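Local coordinates for phiAB6 tailspike (Unidentified phage, PDB 5JS4), which probably fragments the exopolysaccharide of Acinetobacter baumannii as a trimeric, beta-helical phage tailspike, at residues A[180-190]-A[201-212]; A[243-251]-A[262-272]. All coordinates share one frame; numbering follows the deposited sequence.

Contact 1: A[180-190]-A[201-212]; sequences FNPEIVYPKNA and RSTVVNNTSNPN
Phe180 lays one face of its ring on Asn210 where the loop before strand 191-193 folds against the chain leaving strand 199-202. The two segments continue, beyond the strands, the antiparallel arrangement of the small three-stranded sheet near the N-terminal end of the modelled chain. With CG anti to the backbone N (chi1 178°), the Phe180 ring is swung over Asn210, whose CA makes a CH-pi contact 3.6 Å from the ring centroid. The Asn210 amide is stacked almost parallel to the ring, the planes 7° apart, and CD of Pro211 touches Phe180 CD1. Past an Asx turn at Asn181 and a type I turn, Val185 extends CG1 to Asn206 CA. Tyr186 then pairs with Asn207 in a single antiparallel hydrogen-bonded bridge: Tyr186 N donates to Asn207 O at 2.9 Å, and Asn207 N returns a bond to Tyr186 O. The Tyr186 ring turns an edge to that same Asn207 O, while its hydroxyl accepts from the backbone N of Asn181, closing the loop from Asn181 to Tyr186. Asn207 is held as well: its ND2 reaches Ser202 OG in the amide plane, and OD1 accepts from Ser209 N in an Asx turn and lies close to Ser209 OG, which also meets Thr216 O. Lys188, fully extended, runs beside the Thr203 carbonyl, and a water joins its NZ to Thr203 O. In the type II turn from Pro187 to Ala190, Asn189 N donates to Ser202 O at 2.7 Å and Ala190 O accepts from Ser202 N. The side chains of Asn189 and Arg201 find their main partners in the second subunit, Tyr179 and Asp198 respectively. Between themselves they make a weak bond, Arg201 NH2 to Asn189 OD1 at 3.5 Å, backed by a water held by Asn189 OD1, Arg201 NE and Ser202 O.

Contact 2: A[243-251]-A[262-272]; sequences LITVDNFGA and AFQAYCDSALT
Phe249 and Val246 pack against helix 260-268, which with the 3-10 turn at 246-248 lies at the N-terminal end of the parallel beta-helix of this pectate lyase-like fold. Two CH-pi contacts point in opposite senses across the interface. Tyr266 CA sits over the centre of the Phe249 ring, 3.7 Å from the centroid, whereas from the loop Val246 CG1 is centred over a face of Phe263. Apolar packing fills in around them. Phe249 CE1 meets Tyr266 CD2 at 3.6 Å, the two rings being oblique with planes 71° apart, and Tyr232 of the third subunit meets Phe249 edge-to-face. Ser269 CB abuts Phe249 CZ. Ala262 CB presses against Ala251 CB and Phe249 O. Ile244 CG2, anti to its own nitrogen, reaches Tyr266 CE2 and the methyl of Thr272; that methyl also lies over the centre of the Tyr266 ring.

Polar atoms border the Tyr266 ring. It turns its edge to the Thr245 carbonyl, O to CD2 3.5 Å, and its hydroxyl is hydrogen-bonded to the Asn275 carbonyl. Asn242 of the third subunit hydrogen-bonds to Thr245. Beyond the helix, the chain is drawn back by Tyr266 O, which Ser269 N and Thr272 OG1 approach from opposite faces of its plane, Thr272 OG1 at 2.8 Å.

Overall arrangement
The two contacts follow one another along the chain and lie on the same side of its centre, contact 1 about 75 Å and contact 2 about 41 Å from it. Their centres are 35 Å apart and their nearest atoms about 21 Å, so they do not touch. Contact 1 belongs to the small N-terminal sheet, contact 2 to the beginning of the beta-helix, and both meet the second subunit; the third subunit also packs on contact 2. None of their residues belongs to the malonic acid pockets, which include Tyr310 and Arg343, Tyr487 and Asn531, and Tyr580 and His598, all later in the sequence.

Contact 1: A[180-190]-A[201-212]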
loop_
_atom_site.group_PDB
_atom_site.type_symbol
_atom_site.label_atom_id
_atom_site.label_comp_id
_atom_site.label_asym_id
_atom_site.label_seq_id
_atom_site.Cartn_x
_atom_site.Cartn_y
_atom_site.Cartn_z
ATOM N N PHE A 180 48.798 2.056 58.667
ATOM C CA PHE A 180 48.321 1.203 59.753
ATOM C C PHE A 180 49.438 0.899 60.751
ATOM O O PHE A 180 50.582 0.656 60.363
ATOM C CB PHE A 180 47.741 -0.105 59.208
ATOM C CG PHE A 180 47.274 -1.051 60.281
ATOM C CD1 PHE A 180 46.065 -0.845 60.928
ATOM C CD2 PHE A 180 48.052 -2.141 60.649
ATOM C CE1 PHE A 180 45.633 -1.710 61.921
ATOM C CE2 PHE A 180 47.627 -3.007 61.643
ATOM C CZ PHE A 180 46.416 -2.793 62.277
ATOM N N ASN A 181 49.080 0.919 62.032
ATOM C CA ASN A 181 49.994 0.639 63.133
ATOM C C ASN A 181 49.311 -0.363 64.065
ATOM O O ASN A 181 48.272 -0.052 64.641
ATOM C CB ASN A 181 50.313 1.943 63.872
ATOM C CG ASN A 181 51.303 1.763 65.014
ATOM O OD1 ASN A 181 51.496 0.662 65.533
ATOM N ND2 ASN A 181 51.930 2.863 65.422
ATOM N N PRO A 182 49.889 -1.569 64.222
ATOM C CA PRO A 182 49.212 -2.599 65.022
ATOM C C PRO A 182 49.076 -2.283 66.520
ATOM O O PRO A 182 48.309 -2.954 67.213
ATOM C CB PRO A 182 50.080 -3.844 64.806
ATOM C CG PRO A 182 51.419 -3.322 64.422
ATOM C CD PRO A 182 51.172 -2.046 63.675
ATOM N N GLU A 183 49.796 -1.272 67.003
ATOM C CA GLU A 183 49.729 -0.854 68.407
ATOM C C GLU A 183 48.543 0.070 68.699
ATOM O O GLU A 183 48.235 0.337 69.860
ATOM C CB GLU A 183 51.021 -0.129 68.802
ATOM C CG GLU A 183 52.304 -0.924 68.582
ATOM C CD GLU A 183 52.416 -2.147 69.473
ATOM O OE1 GLU A 183 51.754 -2.190 70.532
ATOM O OE2 GLU A 183 53.180 -3.069 69.115
ATOM N N ILE A 184 47.884 0.555 67.648
ATOM C CA ILE A 184 46.866 1.596 67.778
ATOM C C ILE A 184 45.453 1.019 67.751
ATOM O O ILE A 184 45.173 0.059 67.036
ATOM C CB ILE A 184 47.018 2.640 66.647
ATOM C CG1 ILE A 184 48.428 3.248 66.664
ATOM C CG2 ILE A 184 45.962 3.737 66.750
ATOM C CD1 ILE A 184 48.796 4.002 67.925
ATOM N N VAL A 185 44.569 1.619 68.543
ATOM C CA VAL A 185 43.149 1.306 68.505
ATOM C C VAL A 185 42.451 2.453 67.780
ATOM O O VAL A 185 42.454 3.591 68.256
ATOM C CB VAL A 185 42.564 1.154 69.921
ATOM C CG1 VAL A 185 41.098 0.750 69.852
ATOM C CG2 VAL A 185 43.362 0.130 70.720
ATOM N N TYR A 186 41.861 2.153 66.626
ATOM C CA TYR A 186 41.249 3.182 65.792
ATOM C C TYR A 186 39.776 3.334 66.138
ATOM O O TYR A 186 39.015 2.374 66.034
ATOM C CB TYR A 186 41.421 2.837 64.317
ATOM C CG TYR A 186 42.871 2.745 63.921
ATOM C CD1 TYR A 186 43.601 3.887 63.607
ATOM C CD2 TYR A 186 43.527 1.518 63.886
ATOM C CE1 TYR A 186 44.936 3.810 63.259
ATOM C CE2 TYR A 186 44.860 1.429 63.537
ATOM C CZ TYR A 186 45.561 2.576 63.222
ATOM O OH TYR A 186 46.888 2.488 62.877
ATOM N N PRO A 187 39.365 4.545 66.556
ATOM C CA PRO A 187 37.957 4.756 66.868
ATOM C C PRO A 187 37.098 4.810 65.611
ATOM O O PRO A 187 37.622 4.894 64.494
ATOM C CB PRO A 187 37.954 6.111 67.579
ATOM C CG PRO A 187 39.128 6.826 67.016
ATOM C CD PRO A 187 40.164 5.768 66.758
ATOM N N LYS A 188 35.784 4.759 65.800
ATOM C CA LYS A 188 34.854 4.889 64.692
ATOM C C LYS A 188 35.126 6.216 63.988
ATOM O O LYS A 188 35.375 7.226 64.642
ATOM C CB LYS A 188 33.407 4.829 65.189
ATOM C CG LYS A 188 32.368 4.763 64.081
ATOM C CD LYS A 188 30.984 4.489 64.644
ATOM C CE LYS A 188 29.940 4.410 63.544
ATOM N NZ LYS A 188 28.620 3.965 64.071
ATOM N N ASN A 189 35.118 6.179 62.657
ATOM C CA ASN A 189 35.359 7.353 61.799
ATOM C C ASN A 189 36.822 7.788 61.660
ATOM O O ASN A 189 37.106 8.748 60.946
ATOM C CB ASN A 189 34.504 8.554 62.227
ATOM C CG ASN A 189 33.025 8.232 62.257
ATOM O OD1 ASN A 189 32.510 7.570 61.354
ATOM N ND2 ASN A 189 32.328 8.712 63.283
ATOM N N ALA A 190 37.747 7.091 62.316
ATOM C CA ALA A 190 39.168 7.390 62.149
ATOM C C ALA A 190 39.592 7.109 60.711
ATOM O O ALA A 190 39.135 6.139 60.101
ATOM C CB ALA A 190 40.004 6.571 63.116
ATOM N N ARG A 201 38.340 4.581 56.140
ATOM C CA ARG A 201 37.626 5.137 57.275
ATOM C C ARG A 201 37.080 3.978 58.096
ATOM O O ARG A 201 36.466 3.069 57.543
ATOM C CB ARG A 201 36.486 6.004 56.747
ATOM C CG ARG A 201 35.419 6.412 57.744
ATOM C CD ARG A 201 34.344 7.185 57.003
ATOM N NE ARG A 201 33.206 7.534 57.840
ATOM C CZ ARG A 201 32.228 8.362 57.474
ATOM N NH1 ARG A 201 32.238 8.937 56.274
ATOM N NH2 ARG A 201 31.230 8.615 58.312
ATOM N N SER A 202 37.303 4.005 59.406
ATOM C CA SER A 202 36.766 2.965 60.279
ATOM C C SER A 202 35.265 3.147 60.462
ATOM O O SER A 202 34.797 4.249 60.748
ATOM C CB SER A 202 37.445 2.984 61.642
ATOM O OG SER A 202 36.903 1.963 62.466
ATOM N N THR A 203 34.523 2.055 60.303
ATOM C CA THR A 203 33.072 2.068 60.474
ATOM C C THR A 203 32.652 1.442 61.804
ATOM O O THR A 203 31.456 1.336 62.091
ATOM C CB THR A 203 32.376 1.325 59.317
ATOM O OG1 THR A 203 32.810 -0.040 59.279
ATOM C CG2 THR A 203 32.693 1.994 57.984
ATOM N N VAL A 204 33.633 1.040 62.614
ATOM C CA VAL A 204 33.368 0.407 63.908
ATOM C C VAL A 204 34.243 0.994 65.013
ATOM O O VAL A 204 35.324 1.525 64.754
ATOM C CB VAL A 204 33.581 -1.123 63.850
ATOM C CG1 VAL A 204 32.605 -1.757 62.870
ATOM C CG2 VAL A 204 35.016 -1.472 63.475
ATOM N N VAL A 205 33.760 0.885 66.248
ATOM C CA VAL A 205 34.532 1.282 67.426
ATOM C C VAL A 205 35.622 0.248 67.693
ATOM O O VAL A 205 35.524 -0.890 67.238
ATOM C CB VAL A 205 33.645 1.425 68.689
ATOM C CG1 VAL A 205 32.521 2.423 68.445
ATOM C CG2 VAL A 205 33.081 0.077 69.132
ATOM N N ASN A 206 36.655 0.651 68.430
ATOM C CA ASN A 206 37.722 -0.262 68.855
ATOM C C ASN A 206 38.328 -1.065 67.708
ATOM O O ASN A 206 38.567 -2.265 67.843
ATOM C CB ASN A 206 37.207 -1.232 69.931
ATOM C CG ASN A 206 36.689 -0.529 71.169
ATOM O OD1 ASN A 206 35.624 -0.872 71.687
ATOM N ND2 ASN A 206 37.442 0.448 71.660
ATOM N N ASN A 207 38.582 -0.408 66.581
ATOM C CA ASN A 207 39.070 -1.111 65.399
ATOM C C ASN A 207 40.565 -1.406 65.503
ATOM O O ASN A 207 41.386 -0.491 65.578
ATOM C CB ASN A 207 38.758 -0.309 64.132
ATOM C CG ASN A 207 38.815 -1.152 62.872
ATOM O OD1 ASN A 207 39.483 -2.188 62.823
ATOM N ND2 ASN A 207 38.115 -0.706 61.837
ATOM N N THR A 208 40.907 -2.694 65.520
ATOM C CA THR A 208 42.299 -3.132 65.581
ATOM C C THR A 208 42.658 -4.041 64.404
ATOM O O THR A 208 43.681 -4.726 64.436
ATOM C CB THR A 208 42.584 -3.865 66.907
ATOM O OG1 THR A 208 41.732 -5.011 67.012
ATOM C CG2 THR A 208 42.336 -2.944 68.095
ATOM N N SER A 209 41.817 -4.044 63.370
ATOM C CA SER A 209 42.042 -4.869 62.189
ATOM C C SER A 209 42.851 -4.088 61.159
ATOM O O SER A 209 42.618 -2.900 60.944
ATOM C CB SER A 209 40.711 -5.318 61.581
ATOM O OG SER A 209 39.959 -4.208 61.121
ATOM N N ASN A 210 43.803 -4.770 60.534
ATOM C CA ASN A 210 44.648 -4.173 59.510
ATOM C C ASN A 210 43.890 -4.116 58.183
ATOM O O ASN A 210 43.626 -5.156 57.577
ATOM C CB ASN A 210 45.928 -5.002 59.365
ATOM C CG ASN A 210 46.915 -4.405 58.378
ATOM O OD1 ASN A 210 46.623 -3.424 57.693
ATOM N ND2 ASN A 210 48.098 -5.005 58.300
ATOM N N PRO A 211 43.551 -2.901 57.711
ATOM C CA PRO A 211 42.753 -2.798 56.489
ATOM C C PRO A 211 43.478 -3.284 55.228
ATOM O O PRO A 211 42.825 -3.563 54.225
ATOM C CB PRO A 211 42.439 -1.303 56.399
ATOM C CG PRO A 211 43.565 -0.641 57.106
ATOM C CD PRO A 211 43.947 -1.575 58.221
ATOM N N ASN A 212 44.805 -3.384 55.290
ATOM C CA ASN A 212 45.607 -3.894 54.172
ATOM C C ASN A 212 45.386 -5.378 53.895
ATOM O O ASN A 212 45.575 -5.829 52.767
ATOM C CB ASN A 212 47.094 -3.646 54.423
ATOM C CG ASN A 212 47.436 -2.169 54.463
ATOM O OD1 ASN A 212 47.454 -1.501 53.430
ATOM N ND2 ASN A 212 47.704 -1.652 55.658
HETATM O O HOH W 1 48.585 1.070 55.997
HETATM O O HOH W 2 46.334 -4.332 65.383
HETATM O O HOH W 3 29.356 0.976 64.174
HETATM O O HOH W 4 32.544 5.485 59.439
#

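Contact 2: A[243-251]-A[262-272]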
loop_
_atom_site.group_PDB
_atom_site.type_symbol
_atom_site.label_atom_id
_atom_site.label_comp_id
_atom_site.label_asym_id
_atom_site.label_seq_id
_atom_site.Cartn_x
_atom_site.Cartn_y
_atom_site.Cartn_z
ATOM N N LEU A 243 23.012 3.855 33.508
ATOM C CA LEU A 243 23.468 3.428 32.189
ATOM C C LEU A 243 24.796 2.699 32.337
ATOM O O LEU A 243 25.756 3.258 32.868
ATOM C CB LEU A 243 23.624 4.638 31.260
ATOM C CG LEU A 243 24.254 4.404 29.881
ATOM C CD1 LEU A 243 23.403 3.481 29.025
ATOM C CD2 LEU A 243 24.470 5.733 29.178
ATOM N N ILE A 244 24.830 1.451 31.876
ATOM C CA ILE A 244 26.028 0.619 31.911
ATOM C C ILE A 244 26.372 0.248 30.470
ATOM O O ILE A 244 25.496 -0.142 29.703
ATOM C CB ILE A 244 25.800 -0.659 32.750
ATOM C CG1 ILE A 244 25.336 -0.294 34.163
ATOM C CG2 ILE A 244 27.072 -1.492 32.824
ATOM C CD1 ILE A 244 24.706 -1.439 34.923
ATOM N N THR A 245 27.644 0.388 30.103
ATOM C CA THR A 245 28.111 0.069 28.751
ATOM C C THR A 245 29.314 -0.864 28.821
ATOM O O THR A 245 29.790 -1.198 29.905
ATOM C CB THR A 245 28.522 1.332 27.956
ATOM O OG1 THR A 245 29.825 1.763 28.365
ATOM C CG2 THR A 245 27.520 2.467 28.145
ATOM N N VAL A 246 29.814 -1.266 27.658
ATOM C CA VAL A 246 31.028 -2.078 27.595
ATOM C C VAL A 246 32.238 -1.365 28.213
ATOM O O VAL A 246 33.174 -2.022 28.666
ATOM C CB VAL A 246 31.353 -2.547 26.156
ATOM C CG1 VAL A 246 30.279 -3.507 25.660
ATOM C CG2 VAL A 246 31.524 -1.370 25.201
ATOM N N ASP A 247 32.214 -0.033 28.245
ATOM C CA ASP A 247 33.280 0.742 28.896
ATOM C C ASP A 247 33.416 0.397 30.379
ATOM O O ASP A 247 34.518 0.441 30.926
ATOM C CB ASP A 247 33.047 2.248 28.740
ATOM C CG ASP A 247 33.099 2.709 27.295
ATOM O OD1 ASP A 247 33.290 1.867 26.389
ATOM O OD2 ASP A 247 32.947 3.925 27.066
ATOM N N ASN A 248 32.303 0.038 31.020
ATOM C CA ASN A 248 32.319 -0.371 32.428
ATOM C C ASN A 248 33.169 -1.615 32.649
ATOM O O ASN A 248 33.666 -1.835 33.747
ATOM C CB ASN A 248 30.911 -0.664 32.962
ATOM C CG ASN A 248 30.122 0.588 33.274
ATOM O OD1 ASN A 248 29.889 0.923 34.435
ATOM N ND2 ASN A 248 29.678 1.266 32.245
ATOM N N PHE A 249 33.320 -2.421 31.600
ATOM C CA PHE A 249 34.031 -3.692 31.673
ATOM C C PHE A 249 35.394 -3.644 30.988
ATOM O O PHE A 249 35.980 -4.682 30.676
ATOM C CB PHE A 249 33.136 -4.789 31.098
ATOM C CG PHE A 249 31.880 -4.980 31.886
ATOM C CD1 PHE A 249 30.754 -4.210 31.625
ATOM C CD2 PHE A 249 31.842 -5.883 32.936
ATOM C CE1 PHE A 249 29.603 -4.363 32.376
ATOM C CE2 PHE A 249 30.697 -6.039 33.694
ATOM C CZ PHE A 249 29.574 -5.280 33.413
ATOM N N GLY A 250 35.900 -2.432 30.773
ATOM C CA GLY A 250 37.266 -2.232 30.301
ATOM C C GLY A 250 37.450 -2.101 28.801
ATOM O O GLY A 250 38.582 -2.137 28.319
ATOM N N ALA A 251 36.358 -1.941 28.054
ATOM C CA ALA A 251 36.453 -1.712 26.614
ATOM C C ALA A 251 37.117 -0.362 26.359
ATOM O O ALA A 251 36.787 0.624 27.009
ATOM C CB ALA A 251 35.075 -1.751 25.970
ATOM N N ALA A 262 36.022 -7.674 27.079
ATOM C CA ALA A 262 35.177 -6.693 27.767
ATOM C C ALA A 262 33.707 -6.848 27.368
ATOM O O ALA A 262 32.817 -6.798 28.221
ATOM C CB ALA A 262 35.657 -5.278 27.470
ATOM N N PHE A 263 33.464 -7.036 26.073
ATOM C CA PHE A 263 32.110 -7.283 25.567
ATOM C C PHE A 263 31.530 -8.547 26.196
ATOM O O PHE A 263 30.376 -8.559 26.621
ATOM C CB PHE A 263 32.096 -7.406 24.037
ATOM C CG PHE A 263 32.025 -6.085 23.310
ATOM C CD1 PHE A 263 33.008 -5.118 23.483
ATOM C CD2 PHE A 263 30.986 -5.822 22.423
ATOM C CE1 PHE A 263 32.948 -3.910 22.808
ATOM C CE2 PHE A 263 30.922 -4.615 21.742
ATOM C CZ PHE A 263 31.906 -3.660 21.933
ATOM N N GLN A 264 32.332 -9.607 26.265
ATOM C CA GLN A 264 31.867 -10.855 26.866
ATOM C C GLN A 264 31.585 -10.700 28.360
ATOM O O GLN A 264 30.597 -11.233 28.866
ATOM C CB GLN A 264 32.869 -11.991 26.638
ATOM C CG GLN A 264 32.271 -13.366 26.891
ATOM C CD GLN A 264 31.085 -13.634 25.987
ATOM O OE1 GLN A 264 31.237 -13.696 24.770
ATOM N NE2 GLN A 264 29.894 -13.771 26.573
ATOM N N ALA A 265 32.452 -9.968 29.058
ATOM C CA ALA A 265 32.262 -9.696 30.482
ATOM C C ALA A 265 30.947 -8.963 30.727
ATOM O O ALA A 265 30.221 -9.269 31.673
ATOM C CB ALA A 265 33.430 -8.890 31.028
ATOM N N TYR A 266 30.639 -8.002 29.861
ATOM C CA TYR A 266 29.366 -7.292 29.929
ATOM C C TYR A 266 28.191 -8.268 29.856
ATOM O O TYR A 266 27.265 -8.203 30.665
ATOM C CB TYR A 266 29.263 -6.278 28.786
ATOM C CG TYR A 266 27.978 -5.483 28.796
ATOM C CD1 TYR A 266 26.776 -6.058 28.396
ATOM C CD2 TYR A 266 27.964 -4.156 29.211
ATOM C CE1 TYR A 266 25.599 -5.340 28.420
ATOM C CE2 TYR A 266 26.792 -3.425 29.225
ATOM C CZ TYR A 266 25.613 -4.025 28.829
ATOM O OH TYR A 266 24.446 -3.309 28.839
ATOM N N CYS A 267 28.235 -9.164 28.875
ATOM C CA CYS A 267 27.146 -10.113 28.647
ATOM C C CYS A 267 27.048 -11.183 29.735
ATOM O O CYS A 267 25.977 -11.748 29.949
ATOM C CB CYS A 267 27.287 -10.766 27.273
ATOM S SG CYS A 267 27.152 -9.584 25.912
ATOM N N ASP A 268 28.163 -11.454 30.413
ATOM C CA ASP A 268 28.199 -12.428 31.508
ATOM C C ASP A 268 27.859 -11.809 32.867
ATOM O O ASP A 268 27.644 -12.532 33.841
ATOM C CB ASP A 268 29.583 -13.077 31.592
ATOM C CG ASP A 268 29.923 -13.914 30.371
ATOM O OD1 ASP A 268 29.041 -14.160 29.521
ATOM O OD2 ASP A 268 31.092 -14.333 30.267
ATOM N N SER A 269 27.806 -10.478 32.931
ATOM C CA SER A 269 27.613 -9.765 34.194
ATOM C C SER A 269 26.188 -9.857 34.724
ATOM O O SER A 269 25.228 -9.823 33.957
ATOM C CB SER A 269 27.983 -8.286 34.029
ATOM O OG SER A 269 27.651 -7.547 35.193
ATOM N N ALA A 270 26.070 -9.931 36.047
ATOM C CA ALA A 270 24.779 -9.896 36.739
ATOM C C ALA A 270 24.157 -8.500 36.780
ATOM O O ALA A 270 22.997 -8.350 37.160
ATOM C CB ALA A 270 24.952 -10.403 38.161
ATOM N N LEU A 271 24.928 -7.484 36.406
ATOM C CA LEU A 271 24.517 -6.094 36.583
ATOM C C LEU A 271 23.862 -5.488 35.346
ATOM O O LEU A 271 23.213 -4.449 35.442
ATOM C CB LEU A 271 25.728 -5.243 36.960
ATOM C CG LEU A 271 26.503 -5.716 38.193
ATOM C CD1 LEU A 271 27.913 -5.154 38.181
ATOM C CD2 LEU A 271 25.767 -5.335 39.468
ATOM N N THR A 272 24.040 -6.124 34.191
ATOM C CA THR A 272 23.611 -5.542 32.920
ATOM C C THR A 272 22.188 -5.954 32.530
ATOM O O THR A 272 21.706 -7.024 32.911
ATOM C CB THR A 272 24.595 -5.907 31.797
ATOM O OG1 THR A 272 24.800 -7.324 31.789
ATOM C CG2 THR A 272 25.936 -5.212 32.012
#